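Uncharacterized protein AsqI (Emericella nidulans, PDB 5YY3) catalyses the zinc-dependent ring contraction of (-)-4'-methoxycyclopenine to 4'-methoxyviridicatin, with release of methyl isocyanate, in aspoquinolone biosynthesis. Local coordinates at residues Asn113-Arg118 with Thr381-Gly386; His144-Thr149 with Glu259-Tyr264; Pro572-Cys577 with Ser638-Ile643; Leu500-His505 with Ser622-Ile627. All coordinates share one frame; numbering follows the deposited sequence.

Contact 1 of 4, residues Asn113-Arg118 with Thr381-Gly386; sequences NPELMR and TISNFG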
loop_
_atom_site.group_PDB
_atom_site.type_symbol
_atom_site.label_atom_id
_atom_site.label_comp_id
_atom_site.label_asym_id
_atom_site.label_seq_id
_atom_site.Cartn_x
_atom_site.Cartn_y
_atom_site.Cartn_z
ATOM N N ASN A 113 47.446 -8.202 5.210
ATOM C CA ASN A 113 46.037 -8.402 4.868
ATOM C C ASN A 113 45.737 -8.009 3.416
ATOM O O ASN A 113 46.038 -6.879 3.006
ATOM C CB ASN A 113 45.164 -7.595 5.840
ATOM C CG ASN A 113 43.677 -7.819 5.634
ATOM O OD1 ASN A 113 43.113 -7.428 4.605
ATOM N ND2 ASN A 113 43.027 -8.438 6.620
ATOM N N PRO A 114 45.149 -8.939 2.631
ATOM C CA PRO A 114 44.845 -8.736 1.205
ATOM C C PRO A 114 43.845 -7.608 0.944
ATOM O O PRO A 114 43.927 -6.960 -0.094
ATOM C CB PRO A 114 44.245 -10.082 0.770
ATOM C CG PRO A 114 44.658 -11.052 1.794
ATOM C CD PRO A 114 44.758 -10.288 3.079
ATOM N N GLU A 115 42.909 -7.392 1.862
ATOM C CA GLU A 115 41.945 -6.309 1.717
ATOM C C GLU A 115 42.676 -4.992 1.872
ATOM O O GLU A 115 42.432 -4.035 1.129
ATOM C CB GLU A 115 40.812 -6.428 2.742
ATOM C CG GLU A 115 39.767 -5.313 2.680
ATOM C CD GLU A 115 38.977 -5.296 1.379
ATOM O OE1 GLU A 115 38.644 -6.381 0.853
ATOM O OE2 GLU A 115 38.667 -4.189 0.897
ATOM N N LEU A 116 43.583 -4.952 2.842
ATOM C CA LEU A 116 44.444 -3.799 3.020
ATOM C C LEU A 116 45.217 -3.569 1.727
ATOM O O LEU A 116 45.287 -2.447 1.228
ATOM C CB LEU A 116 45.392 -4.002 4.207
ATOM C CG LEU A 116 46.247 -2.819 4.679
ATOM C CD1 LEU A 116 46.742 -3.073 6.089
ATOM C CD2 LEU A 116 47.436 -2.532 3.737
ATOM N N MET A 117 45.791 -4.641 1.187
ATOM C CA MET A 117 46.570 -4.540 -0.047
ATOM C C MET A 117 45.728 -4.036 -1.217
ATOM O O MET A 117 46.204 -3.230 -2.016
ATOM C CB MET A 117 47.195 -5.888 -0.410
ATOM C CG MET A 117 48.137 -5.805 -1.600
ATOM S SD MET A 117 49.412 -4.554 -1.334
ATOM C CE MET A 117 49.565 -3.920 -2.979
ATOM N N ARG A 118 44.480 -4.500 -1.317
ATOM C CA ARG A 118 43.605 -4.070 -2.417
ATOM C C ARG A 118 43.400 -2.573 -2.416
ATOM O O ARG A 118 43.482 -1.938 -3.462
ATOM C CB ARG A 118 42.249 -4.775 -2.355
ATOM C CG ARG A 118 42.215 -6.004 -3.202
ATOM C CD ARG A 118 40.895 -6.720 -3.115
ATOM N NE ARG A 118 41.105 -8.058 -2.590
ATOM C CZ ARG A 118 40.758 -8.396 -1.370
ATOM N NH1 ARG A 118 40.166 -7.491 -0.609
ATOM N NH2 ARG A 118 40.974 -9.617 -0.924
ATOM N N THR A 381 37.923 -9.321 9.152
ATOM C CA THR A 381 38.246 -8.168 8.331
ATOM C C THR A 381 36.989 -7.445 7.845
ATOM O O THR A 381 36.025 -8.076 7.412
ATOM C CB THR A 381 39.106 -8.583 7.134
ATOM O OG1 THR A 381 40.461 -8.721 7.568
ATOM C CG2 THR A 381 39.044 -7.540 6.028
ATOM N N ILE A 382 37.000 -6.118 7.949
ATOM C CA ILE A 382 35.919 -5.287 7.422
ATOM C C ILE A 382 36.373 -4.483 6.227
ATOM O O ILE A 382 37.289 -3.674 6.323
ATOM C CB ILE A 382 35.387 -4.301 8.451
ATOM C CG1 ILE A 382 34.880 -5.030 9.688
ATOM C CG2 ILE A 382 34.296 -3.440 7.841
ATOM C CD1 ILE A 382 34.626 -4.087 10.820
ATOM N N SER A 383 35.696 -4.706 5.113
ATOM C CA SER A 383 35.996 -4.047 3.864
ATOM C C SER A 383 35.151 -2.802 3.663
ATOM O O SER A 383 33.945 -2.807 3.914
ATOM C CB SER A 383 35.773 -5.014 2.708
ATOM O OG SER A 383 35.842 -4.334 1.469
ATOM N N ASN A 384 35.792 -1.725 3.224
ATOM C CA ASN A 384 35.049 -0.596 2.702
ATOM C C ASN A 384 34.451 -1.019 1.375
ATOM O O ASN A 384 35.070 -0.861 0.322
ATOM C CB ASN A 384 35.929 0.634 2.514
ATOM C CG ASN A 384 35.150 1.824 1.976
ATOM O OD1 ASN A 384 33.914 1.789 1.900
ATOM N ND2 ASN A 384 35.867 2.895 1.602
ATOM N N PHE A 385 33.248 -1.562 1.439
ATOM C CA PHE A 385 32.597 -2.103 0.267
ATOM C C PHE A 385 31.110 -1.821 0.358
ATOM O O PHE A 385 30.495 -2.034 1.408
ATOM C CB PHE A 385 32.859 -3.609 0.157
ATOM C CG PHE A 385 32.215 -4.272 -1.033
ATOM C CD1 PHE A 385 30.869 -4.630 -1.012
ATOM C CD2 PHE A 385 32.968 -4.568 -2.158
ATOM C CE1 PHE A 385 30.274 -5.249 -2.099
ATOM C CE2 PHE A 385 32.392 -5.193 -3.252
ATOM C CZ PHE A 385 31.035 -5.535 -3.226
ATOM N N GLY A 386 30.549 -1.327 -0.738
ATOM C CA GLY A 386 29.108 -1.293 -0.910
ATOM C C GLY A 386 28.374 -0.250 -0.105
ATOM O O GLY A 386 27.182 -0.407 0.157
HETATM O O HOH W 1 38.290 -1.976 2.096
#
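Asn-113 and Glu-115 meet Thr-381 and Ser-383 where the capped start of helix 114-127 faces an irregular loop of the hemocyanin-type metal domain. Asn-113 is the N-cap, and its amide works in two directions. OD1 of Asn-113 turns back to the helix and accepts from Leu-116 N at 3.1 Å, with a weak second bond from Glu-115 N. Asn-113 ND2 reaches outward to Thr-381 OG1, 2.8 Å away; that oxygen lies close to the amide plane, although the N-H is bent to 142°. With these bonds at both of its ends the amide has little freedom to rotate, and ND2 gives a further hydrogen bond to Lys-70 O. This is the tight part of the contact, and the methyl CG2 of Thr-381 completes it by resting 3.9 Å from Glu-115 CB.

The other half is looser and wetter. A bend in the Glu-115 chain (chi2 65°) carries its carboxylate away from the threonine to Ser-383, whose OG donates a weak bond of 2.9 Å to Glu-115 OE2. Behind the serine the loop makes an inverse gamma turn centred on Asn-384. The side chain of Asn-384 comes within about 5 Å of the side chain of His-190, a zinc ligand, so this half of the contact borders the metal site. A water lies between helix and turn, beside the Glu-115 carboxylate, and its oxygen accepts from Asn-384 N at 2.8 Å.

Contact 2 of 4, residues His144-Thr149 with Glu259-Tyr264; sequences HPFFST and EHYGGY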
loop_
_atom_site.group_PDB
_atom_site.type_symbol
_atom_site.label_atom_id
_atom_site.label_comp_id
_atom_site.label_asym_id
_atom_site.label_seq_id
_atom_site.Cartn_x
_atom_site.Cartn_y
_atom_site.Cartn_z
ATOM N N HIS A 144 36.189 -8.026 -7.606
ATOM C CA HIS A 144 36.347 -8.065 -6.163
ATOM C C HIS A 144 35.870 -9.412 -5.631
ATOM O O HIS A 144 34.879 -9.958 -6.127
ATOM C CB HIS A 144 35.576 -6.912 -5.522
ATOM C CG HIS A 144 35.856 -6.734 -4.065
ATOM N ND1 HIS A 144 35.357 -7.582 -3.097
ATOM C CD2 HIS A 144 36.589 -5.803 -3.406
ATOM C CE1 HIS A 144 35.768 -7.180 -1.905
ATOM N NE2 HIS A 144 36.519 -6.102 -2.065
ATOM N N PRO A 145 36.597 -9.967 -4.644
ATOM C CA PRO A 145 36.263 -11.260 -4.027
ATOM C C PRO A 145 34.792 -11.417 -3.625
ATOM O O PRO A 145 34.283 -12.538 -3.651
ATOM C CB PRO A 145 37.157 -11.289 -2.780
ATOM C CG PRO A 145 38.358 -10.511 -3.174
ATOM C CD PRO A 145 37.872 -9.429 -4.126
ATOM N N PHE A 146 34.125 -10.326 -3.253
ATOM C CA PHE A 146 32.736 -10.406 -2.795
ATOM C C PHE A 146 31.773 -10.760 -3.936
ATOM O O PHE A 146 30.658 -11.217 -3.696
ATOM C CB PHE A 146 32.291 -9.092 -2.142
ATOM C CG PHE A 146 32.899 -8.832 -0.787
ATOM C CD1 PHE A 146 33.866 -9.666 -0.260
ATOM C CD2 PHE A 146 32.483 -7.745 -0.036
ATOM C CE1 PHE A 146 34.416 -9.415 0.990
ATOM C CE2 PHE A 146 33.024 -7.489 1.203
ATOM C CZ PHE A 146 33.994 -8.327 1.721
ATOM N N PHE A 147 32.213 -10.545 -5.172
ATOM C CA PHE A 147 31.434 -10.905 -6.352
ATOM C C PHE A 147 31.531 -12.385 -6.697
ATOM O O PHE A 147 31.182 -12.785 -7.803
ATOM C CB PHE A 147 31.878 -10.074 -7.561
ATOM C CG PHE A 147 31.203 -8.732 -7.656
ATOM C CD1 PHE A 147 31.515 -7.718 -6.768
ATOM C CD2 PHE A 147 30.253 -8.490 -8.625
ATOM C CE1 PHE A 147 30.891 -6.489 -6.851
ATOM C CE2 PHE A 147 29.639 -7.265 -8.718
ATOM C CZ PHE A 147 29.951 -6.266 -7.827
ATOM N N SER A 148 32.004 -13.199 -5.757
ATOM C CA SER A 148 32.067 -14.648 -5.953
ATOM C C SER A 148 31.563 -15.376 -4.718
ATOM O O SER A 148 31.593 -14.832 -3.612
ATOM C CB SER A 148 33.492 -15.092 -6.267
ATOM O OG SER A 148 33.996 -14.400 -7.390
ATOM N N THR A 149 31.100 -16.606 -4.914
ATOM C CA THR A 149 30.603 -17.438 -3.822
ATOM C C THR A 149 31.773 -18.098 -3.081
ATOM O O THR A 149 32.818 -18.360 -3.678
ATOM C CB THR A 149 29.628 -18.525 -4.349
ATOM O OG1 THR A 149 28.748 -18.946 -3.299
ATOM C CG2 THR A 149 30.389 -19.733 -4.894
ATOM N N GLU A 259 27.050 -13.489 2.143
ATOM C CA GLU A 259 28.125 -14.403 2.493
ATOM C C GLU A 259 29.314 -13.687 3.120
ATOM O O GLU A 259 29.933 -14.201 4.049
ATOM C CB GLU A 259 28.593 -15.158 1.252
ATOM C CG GLU A 259 27.832 -16.434 0.967
ATOM C CD GLU A 259 28.450 -17.214 -0.175
ATOM O OE1 GLU A 259 29.673 -17.486 -0.114
ATOM O OE2 GLU A 259 27.714 -17.553 -1.131
ATOM N N HIS A 260 29.626 -12.500 2.603
ATOM C CA HIS A 260 30.878 -11.819 2.930
ATOM C C HIS A 260 30.711 -10.753 3.983
ATOM O O HIS A 260 31.663 -10.444 4.687
ATOM C CB HIS A 260 31.498 -11.201 1.678
ATOM C CG HIS A 260 31.624 -12.156 0.539
ATOM N ND1 HIS A 260 32.738 -12.939 0.343
ATOM C CD2 HIS A 260 30.786 -12.428 -0.500
ATOM C CE1 HIS A 260 32.575 -13.677 -0.742
ATOM N NE2 HIS A 260 31.401 -13.374 -1.277
ATOM N N TYR A 261 29.520 -10.164 4.067
ATOM C CA TYR A 261 29.202 -9.259 5.172
ATOM C C TYR A 261 27.699 -9.178 5.402
ATOM O O TYR A 261 26.904 -9.518 4.520
ATOM C CB TYR A 261 29.769 -7.867 4.925
ATOM C CG TYR A 261 29.136 -7.083 3.784
ATOM C CD1 TYR A 261 29.569 -7.248 2.472
ATOM C CD2 TYR A 261 28.139 -6.146 4.030
ATOM C CE1 TYR A 261 29.016 -6.523 1.437
ATOM C CE2 TYR A 261 27.579 -5.411 3.003
ATOM C CZ TYR A 261 28.022 -5.601 1.708
ATOM O OH TYR A 261 27.464 -4.858 0.690
ATOM N N GLY A 262 27.316 -8.738 6.598
ATOM C CA GLY A 262 25.920 -8.689 6.978
ATOM C C GLY A 262 25.357 -7.282 7.025
ATOM O O GLY A 262 26.049 -6.294 6.751
ATOM N N GLY A 263 24.078 -7.194 7.366
ATOM C CA GLY A 263 23.434 -5.912 7.552
ATOM C C GLY A 263 23.225 -5.624 9.025
ATOM O O GLY A 263 24.119 -5.825 9.841
ATOM N N TYR A 264 22.027 -5.160 9.360
ATOM C CA TYR A 264 21.673 -4.817 10.728
ATOM C C TYR A 264 20.143 -4.857 10.817
ATOM O O TYR A 264 19.457 -4.660 9.808
ATOM C CB TYR A 264 22.242 -3.437 11.114
ATOM C CG TYR A 264 21.951 -2.354 10.092
ATOM C CD1 TYR A 264 20.713 -1.734 10.064
ATOM C CD2 TYR A 264 22.909 -1.958 9.151
ATOM C CE1 TYR A 264 20.419 -0.772 9.148
ATOM C CE2 TYR A 264 22.616 -0.972 8.208
ATOM C CZ TYR A 264 21.363 -0.383 8.221
ATOM O OH TYR A 264 21.013 0.600 7.319
#
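His-260 lies against Phe-146, and every atom of its side chain from CB outward meets the 144-149 segment. Its CG is held anti to the carbonyl carbon (chi1 -51°), which lays the imidazole along Phe-146. CB sits over the middle of the phenyl face, 3.5 Å from the ring centroid, a CH-pi contact. CG comes next, 3.4 Å from Phe-146 CD1, and ND1 passes the same carbon. The two rings are nearly parallel, at 20°, but so far slid apart that they barely overlap; the imidazole instead receives Phe-146 CA over its face, 3.6 Å from its centroid. CD2 runs beside Phe-146 O, and CE1 reaches toward the backbone carbonyls of Pro-145 and Ser-148. At the tip, His-260 NE2 donates to Ser-148 O at 2.8 Å. The oxygen lies in the imidazole plane and its C=O points almost straight at the nitrogen, yet the N-H is bent to 139°.

At the exposed end Thr-149 OG1, poorly ordered, donates to the syn lone pair of Glu-259 OE2 at 2.8 Å, while Glu-259 OE1 accepts from Lys-150 N. On the far face of the phenyl ring stands His-144 CE1, and the ND1 of that histidine accepts from Phe-146 N. Tyr-261 CD1 adds an oblique contact, 3.7 Å from Phe-146 CE2. With Phe-385 packed edge-to-face on Phe-146, the arrangement is an aromatic cluster that joins long surface loops of the hemocyanin-type domain.

Contact 3 of 4, residues Pro572-Cys577 with Ser638-Ile643; sequences PFVAFC and STTFKI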
loop_
_atom_site.group_PDB
_atom_site.type_symbol
_atom_site.label_atom_id
_atom_site.label_comp_id
_atom_site.label_asym_id
_atom_site.label_seq_id
_atom_site.Cartn_x
_atom_site.Cartn_y
_atom_site.Cartn_z
ATOM N N PRO A 572 7.123 16.326 -14.046
ATOM C CA PRO A 572 7.639 17.637 -14.466
ATOM C C PRO A 572 8.974 18.005 -13.816
ATOM O O PRO A 572 9.140 17.916 -12.603
ATOM C CB PRO A 572 6.518 18.611 -14.050
ATOM C CG PRO A 572 5.747 17.899 -13.007
ATOM C CD PRO A 572 5.858 16.426 -13.295
ATOM N N PHE A 573 9.928 18.404 -14.655
ATOM C CA PHE A 573 11.216 18.911 -14.192
ATOM C C PHE A 573 11.469 20.283 -14.795
ATOM O O PHE A 573 10.807 20.681 -15.743
ATOM C CB PHE A 573 12.350 17.958 -14.569
ATOM C CG PHE A 573 12.445 16.743 -13.690
ATOM C CD1 PHE A 573 11.455 15.766 -13.723
ATOM C CD2 PHE A 573 13.537 16.560 -12.852
ATOM C CE1 PHE A 573 11.538 14.629 -12.920
ATOM C CE2 PHE A 573 13.625 15.431 -12.047
ATOM C CZ PHE A 573 12.609 14.456 -12.081
ATOM N N VAL A 574 12.429 21.012 -14.249
ATOM C CA VAL A 574 12.824 22.276 -14.850
ATOM C C VAL A 574 14.284 22.197 -15.279
ATOM O O VAL A 574 15.126 21.678 -14.537
ATOM C CB VAL A 574 12.627 23.454 -13.875
ATOM C CG1 VAL A 574 13.172 24.751 -14.475
ATOM C CG2 VAL A 574 11.151 23.596 -13.515
ATOM N N ALA A 575 14.575 22.671 -16.484
ATOM C CA ALA A 575 15.949 22.775 -16.954
ATOM C C ALA A 575 16.417 24.207 -16.806
ATOM O O ALA A 575 15.660 25.137 -17.043
ATOM C CB ALA A 575 16.076 22.325 -18.385
ATOM N N PHE A 576 17.670 24.366 -16.401
ATOM C CA PHE A 576 18.264 25.661 -16.135
ATOM C C PHE A 576 19.597 25.727 -16.866
ATOM O O PHE A 576 20.376 24.771 -16.833
ATOM C CB PHE A 576 18.441 25.860 -14.621
ATOM C CG PHE A 576 19.438 26.921 -14.243
ATOM C CD1 PHE A 576 20.789 26.617 -14.126
ATOM C CD2 PHE A 576 19.022 28.211 -13.957
ATOM C CE1 PHE A 576 21.701 27.573 -13.755
ATOM C CE2 PHE A 576 19.938 29.183 -13.583
ATOM C CZ PHE A 576 21.274 28.865 -13.484
ATOM N N CYS A 577 19.849 26.846 -17.534
ATOM C CA CYS A 577 21.101 27.027 -18.236
ATOM C C CYS A 577 21.616 28.434 -17.976
ATOM O O CYS A 577 20.906 29.427 -18.168
ATOM C CB CYS A 577 20.945 26.774 -19.741
ATOM S SG CYS A 577 22.573 26.653 -20.588
ATOM N N SER A 638 15.504 29.046 -18.802
ATOM C CA SER A 638 14.972 27.839 -18.188
ATOM C C SER A 638 13.737 27.394 -18.922
ATOM O O SER A 638 13.086 28.188 -19.608
ATOM C CB SER A 638 14.661 28.057 -16.701
ATOM O OG SER A 638 13.580 28.946 -16.540
ATOM N N THR A 639 13.423 26.112 -18.786
ATOM C CA THR A 639 12.338 25.522 -19.537
ATOM C C THR A 639 11.848 24.279 -18.809
ATOM O O THR A 639 12.621 23.608 -18.125
ATOM C CB THR A 639 12.780 25.179 -20.976
ATOM O OG1 THR A 639 11.633 24.869 -21.775
ATOM C CG2 THR A 639 13.700 23.981 -20.975
ATOM N N THR A 640 10.563 23.977 -18.930
ATOM C CA THR A 640 10.031 22.786 -18.280
ATOM C C THR A 640 10.097 21.608 -19.256
ATOM O O THR A 640 10.048 21.793 -20.458
ATOM C CB THR A 640 8.586 23.014 -17.775
ATOM O OG1 THR A 640 8.534 24.240 -17.040
ATOM C CG2 THR A 640 8.149 21.889 -16.821
ATOM N N PHE A 641 10.266 20.401 -18.733
ATOM C CA PHE A 641 10.181 19.185 -19.530
ATOM C C PHE A 641 9.655 18.084 -18.627
ATOM O O PHE A 641 9.560 18.256 -17.420
ATOM C CB PHE A 641 11.536 18.791 -20.131
ATOM C CG PHE A 641 12.566 18.369 -19.106
ATOM C CD1 PHE A 641 13.234 19.317 -18.344
ATOM C CD2 PHE A 641 12.887 17.031 -18.925
ATOM C CE1 PHE A 641 14.187 18.937 -17.408
ATOM C CE2 PHE A 641 13.846 16.653 -18.001
ATOM C CZ PHE A 641 14.490 17.607 -17.246
ATOM N N LYS A 642 9.321 16.948 -19.212
ATOM C CA LYS A 642 8.784 15.868 -18.426
ATOM C C LYS A 642 9.577 14.598 -18.676
ATOM O O LYS A 642 9.993 14.309 -19.805
ATOM C CB LYS A 642 7.300 15.650 -18.749
ATOM C CG LYS A 642 6.371 16.770 -18.249
ATOM C CD LYS A 642 4.900 16.384 -18.460
ATOM C CE LYS A 642 3.967 17.580 -18.386
ATOM N NZ LYS A 642 2.532 17.155 -18.369
ATOM N N ILE A 643 9.797 13.847 -17.608
ATOM C CA ILE A 643 10.381 12.518 -17.717
ATOM C C ILE A 643 9.314 11.454 -17.472
ATOM O O ILE A 643 8.612 11.491 -16.458
ATOM C CB ILE A 643 11.539 12.337 -16.729
ATOM C CG1 ILE A 643 12.539 13.474 -16.926
ATOM C CG2 ILE A 643 12.205 10.999 -16.928
ATOM C CD1 ILE A 643 13.687 13.427 -15.963
#
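Phe-641 holds CG between its backbone N and carbonyl carbon (chi1 67°), which leans its ring across to the neighbouring strand, while Phe-573 keeps CG anti to its carbonyl carbon (chi1 -77°), carrying its own ring to Ile-643. Phe-573 CB stands over the Phe-641 face, offset toward the rim, and comes within 3.4 Å of Phe-641 CZ. The two rings themselves meet obliquely. Ile-643 CD1 makes a CH-pi contact over the centre of the Phe-573 ring, 3.9 Å from the centroid, and Ala-575 CB touches Phe-641 CE1 at 4.0 Å.

Beneath these side chains the strands pair antiparallel. Phe-573 with Phe-641 and Ala-575 with Thr-639 are hydrogen-bonded pairs; Phe-573 N donates to Phe-641 O at 2.8 Å and Ala-575 N to Thr-639 O at 2.7 Å, both almost straight. Val-574, Thr-640, Phe-576 and Ser-638 point to the other face.

The pair lies in the mixed sheet of the Ig-like domain. Strand 487-497 hydrogen-bonds to the far edge of 571-580, strand 443-449 runs parallel to 636-644, and Leu-427 of strand 422-431 packs on Ala-575 and Thr-639.

Contact 4 of 4, residues Leu500-His505 with Ser622-Ile627; sequences LMNDYH and SIRTII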
loop_
_atom_site.group_PDB
_atom_site.type_symbol
_atom_site.label_atom_id
_atom_site.label_comp_id
_atom_site.label_asym_id
_atom_site.label_seq_id
_atom_site.Cartn_x
_atom_site.Cartn_y
_atom_site.Cartn_z
ATOM N N LEU A 500 11.067 20.642 -5.975
ATOM C CA LEU A 500 12.274 20.984 -5.219
ATOM C C LEU A 500 13.005 22.203 -5.777
ATOM O O LEU A 500 14.018 22.627 -5.238
ATOM C CB LEU A 500 13.237 19.796 -5.194
ATOM C CG LEU A 500 12.698 18.440 -4.757
ATOM C CD1 LEU A 500 13.792 17.388 -4.814
ATOM C CD2 LEU A 500 12.125 18.546 -3.363
ATOM N N MET A 501 12.476 22.758 -6.861
ATOM C CA MET A 501 13.156 23.780 -7.661
ATOM C C MET A 501 13.696 25.001 -6.902
ATOM O O MET A 501 14.701 25.578 -7.317
ATOM C CB MET A 501 12.182 24.209 -8.769
ATOM C CG MET A 501 12.438 25.506 -9.449
ATOM S SD MET A 501 11.043 25.908 -10.516
ATOM C CE MET A 501 9.721 25.362 -9.485
ATOM N N ASN A 502 13.072 25.392 -5.791
ATOM C CA ASN A 502 13.568 26.562 -5.046
ATOM C C ASN A 502 14.634 26.257 -3.988
ATOM O O ASN A 502 15.020 27.130 -3.215
ATOM C CB ASN A 502 12.415 27.295 -4.373
ATOM C CG ASN A 502 11.575 28.055 -5.354
ATOM O OD1 ASN A 502 12.070 28.533 -6.389
ATOM N ND2 ASN A 502 10.294 28.175 -5.052
ATOM N N ASP A 503 15.080 25.014 -3.940
ATOM C CA ASP A 503 16.193 24.638 -3.095
ATOM C C ASP A 503 17.434 24.531 -3.962
ATOM O O ASP A 503 17.483 23.689 -4.867
ATOM C CB ASP A 503 15.905 23.312 -2.389
ATOM C CG ASP A 503 17.097 22.777 -1.638
ATOM O OD1 ASP A 503 17.920 23.593 -1.163
ATOM O OD2 ASP A 503 17.204 21.535 -1.508
ATOM N N TYR A 504 18.410 25.402 -3.704
ATOM C CA TYR A 504 19.702 25.391 -4.394
ATOM C C TYR A 504 20.280 23.986 -4.525
ATOM O O TYR A 504 20.772 23.593 -5.581
ATOM C CB TYR A 504 20.729 26.241 -3.645
ATOM C CG TYR A 504 20.395 27.701 -3.421
ATOM C CD1 TYR A 504 20.467 28.633 -4.465
ATOM C CD2 TYR A 504 20.058 28.164 -2.149
ATOM C CE1 TYR A 504 20.183 29.975 -4.247
ATOM C CE2 TYR A 504 19.776 29.497 -1.923
ATOM C CZ TYR A 504 19.838 30.404 -2.979
ATOM O OH TYR A 504 19.561 31.740 -2.750
ATOM N N HIS A 505 20.228 23.234 -3.432
ATOM C CA HIS A 505 20.964 21.983 -3.338
ATOM C C HIS A 505 20.217 20.836 -3.976
ATOM O O HIS A 505 20.741 19.722 -4.048
ATOM C CB HIS A 505 21.275 21.698 -1.875
ATOM C CG HIS A 505 21.895 22.869 -1.189
ATOM N ND1 HIS A 505 23.250 23.099 -1.192
ATOM C CD2 HIS A 505 21.333 23.933 -0.558
ATOM C CE1 HIS A 505 23.503 24.234 -0.565
ATOM N NE2 HIS A 505 22.354 24.759 -0.178
ATOM N N SER A 622 12.461 34.297 -5.752
ATOM C CA SER A 622 12.871 32.920 -5.533
ATOM C C SER A 622 13.772 32.517 -6.696
ATOM O O SER A 622 14.008 33.313 -7.605
ATOM C CB SER A 622 11.662 31.992 -5.424
ATOM O OG SER A 622 10.916 31.989 -6.632
ATOM N N ILE A 623 14.294 31.296 -6.655
ATOM C CA ILE A 623 15.058 30.772 -7.771
ATOM C C ILE A 623 14.158 30.767 -9.004
ATOM O O ILE A 623 14.589 31.112 -10.114
ATOM C CB ILE A 623 15.609 29.355 -7.468
ATOM C CG1 ILE A 623 16.707 29.445 -6.400
ATOM C CG2 ILE A 623 16.165 28.699 -8.721
ATOM C CD1 ILE A 623 17.304 28.107 -6.002
ATOM N N ARG A 624 12.889 30.423 -8.791
ATOM C CA ARG A 624 11.942 30.337 -9.888
ATOM C C ARG A 624 11.722 31.677 -10.584
ATOM O O ARG A 624 11.656 31.717 -11.812
ATOM C CB ARG A 624 10.604 29.799 -9.407
ATOM C CG ARG A 624 9.640 29.580 -10.552
ATOM C CD ARG A 624 8.204 29.684 -10.087
ATOM N NE ARG A 624 7.964 28.919 -8.867
ATOM C CZ ARG A 624 7.428 27.703 -8.848
ATOM N NH1 ARG A 624 7.092 27.098 -9.990
ATOM N NH2 ARG A 624 7.245 27.081 -7.688
ATOM N N THR A 625 11.614 32.765 -9.819
ATOM C CA THR A 625 11.362 34.073 -10.431
ATOM C C THR A 625 12.580 34.529 -11.237
ATOM O O THR A 625 12.441 35.021 -12.361
ATOM C CB THR A 625 11.000 35.162 -9.400
ATOM O OG1 THR A 625 11.991 35.202 -8.362
ATOM C CG2 THR A 625 9.637 34.898 -8.778
ATOM N N ILE A 626 13.767 34.331 -10.675
ATOM C CA ILE A 626 15.001 34.782 -11.306
ATOM C C ILE A 626 15.253 34.047 -12.607
ATOM O O ILE A 626 15.598 34.653 -13.616
ATOM C CB ILE A 626 16.207 34.601 -10.360
ATOM C CG1 ILE A 626 16.169 35.675 -9.265
ATOM C CG2 ILE A 626 17.526 34.650 -11.129
ATOM C CD1 ILE A 626 17.155 35.424 -8.151
ATOM N N ILE A 627 15.047 32.739 -12.600
ATOM C CA ILE A 627 15.389 31.972 -13.773
ATOM C C ILE A 627 14.259 32.042 -14.803
ATOM O O ILE A 627 14.360 31.469 -15.887
ATOM C CB ILE A 627 15.720 30.508 -13.412
ATOM C CG1 ILE A 627 14.471 29.730 -12.983
ATOM C CG2 ILE A 627 16.800 30.462 -12.333
ATOM C CD1 ILE A 627 14.724 28.262 -12.851
HETATM O O HOH W 2 14.355 30.098 -3.796
#
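Asn-502 OD1, in the turn 500-503, accepts the one direct hydrogen bond between the segments, from Arg-624 N at 3.2 Å. The amide C=O points nearly straight at the donor, with 165° at the oxygen, although the N-H is bent. Asn-502 OD1 also packs 3.6 Å from Ser-622 CB, which places the amide over the first turn of the helix. Beside it a water bridges the backbones, donating to Asn-502 O and accepting from Ile-623 N at 3.1 Å.

Two side chains close the contact on either side of Asn-502. Met-501, its chain bent at the last torsion (chi3 39°), crosses Arg-624 at about a right angle and lays CE over one face of the guanidinium, 3.3 Å from Arg-624 CZ, while SD follows the aliphatic part of the arginine. Ile-623 instead extends into the interior, where its CD1 touches Tyr-504 CD1 at 3.6 Å. The tyrosine OH accepts a hydrogen bond from Trp-610 N, and its ring meets the Trp-610 ring edge-to-face. On the other side of the turn, Leu-500 and Asp-503 pack on Phe-246 of the second subunit.

Ser-622 and Thr-625 form a capping box: Ser-622 N donates to Thr-625 OG1 at 2.8 Å, and Thr-625 N weakly to Ser-622 OG. The N-H groups of Ile-623, Arg-624 and Thr-625 thus find a water, an amide oxygen and a hydroxyl; these acceptors are all uncharged, so the probably electropositive start of this short helix is met by dipoles.

How the contacts relate
From the N terminus, segment 113-118 opens contact 1, whose partner 381-386 arrives 263 residues later. Contact 2 is nested inside that long loop, joining 144-149 to 259-264, and the two touch where Phe-385 packs on Tyr-261 and Arg-118 on Pro-145. Both belong to the hemocyanin-type metal domain. The chain then enters the Ig-like domain, where the order 500-505, 572-577, 622-627, 638-643 makes contacts 4 and 3 cross. They adjoin as well: Ser-638 OG probably hydrogen-bonds to Ile-627 O, and Val-574 packs on Met-501, tying turn and short helix to the sheet. Contacts 1 and 4 have centres about 42 Å apart, on opposite sides of the chain's centre.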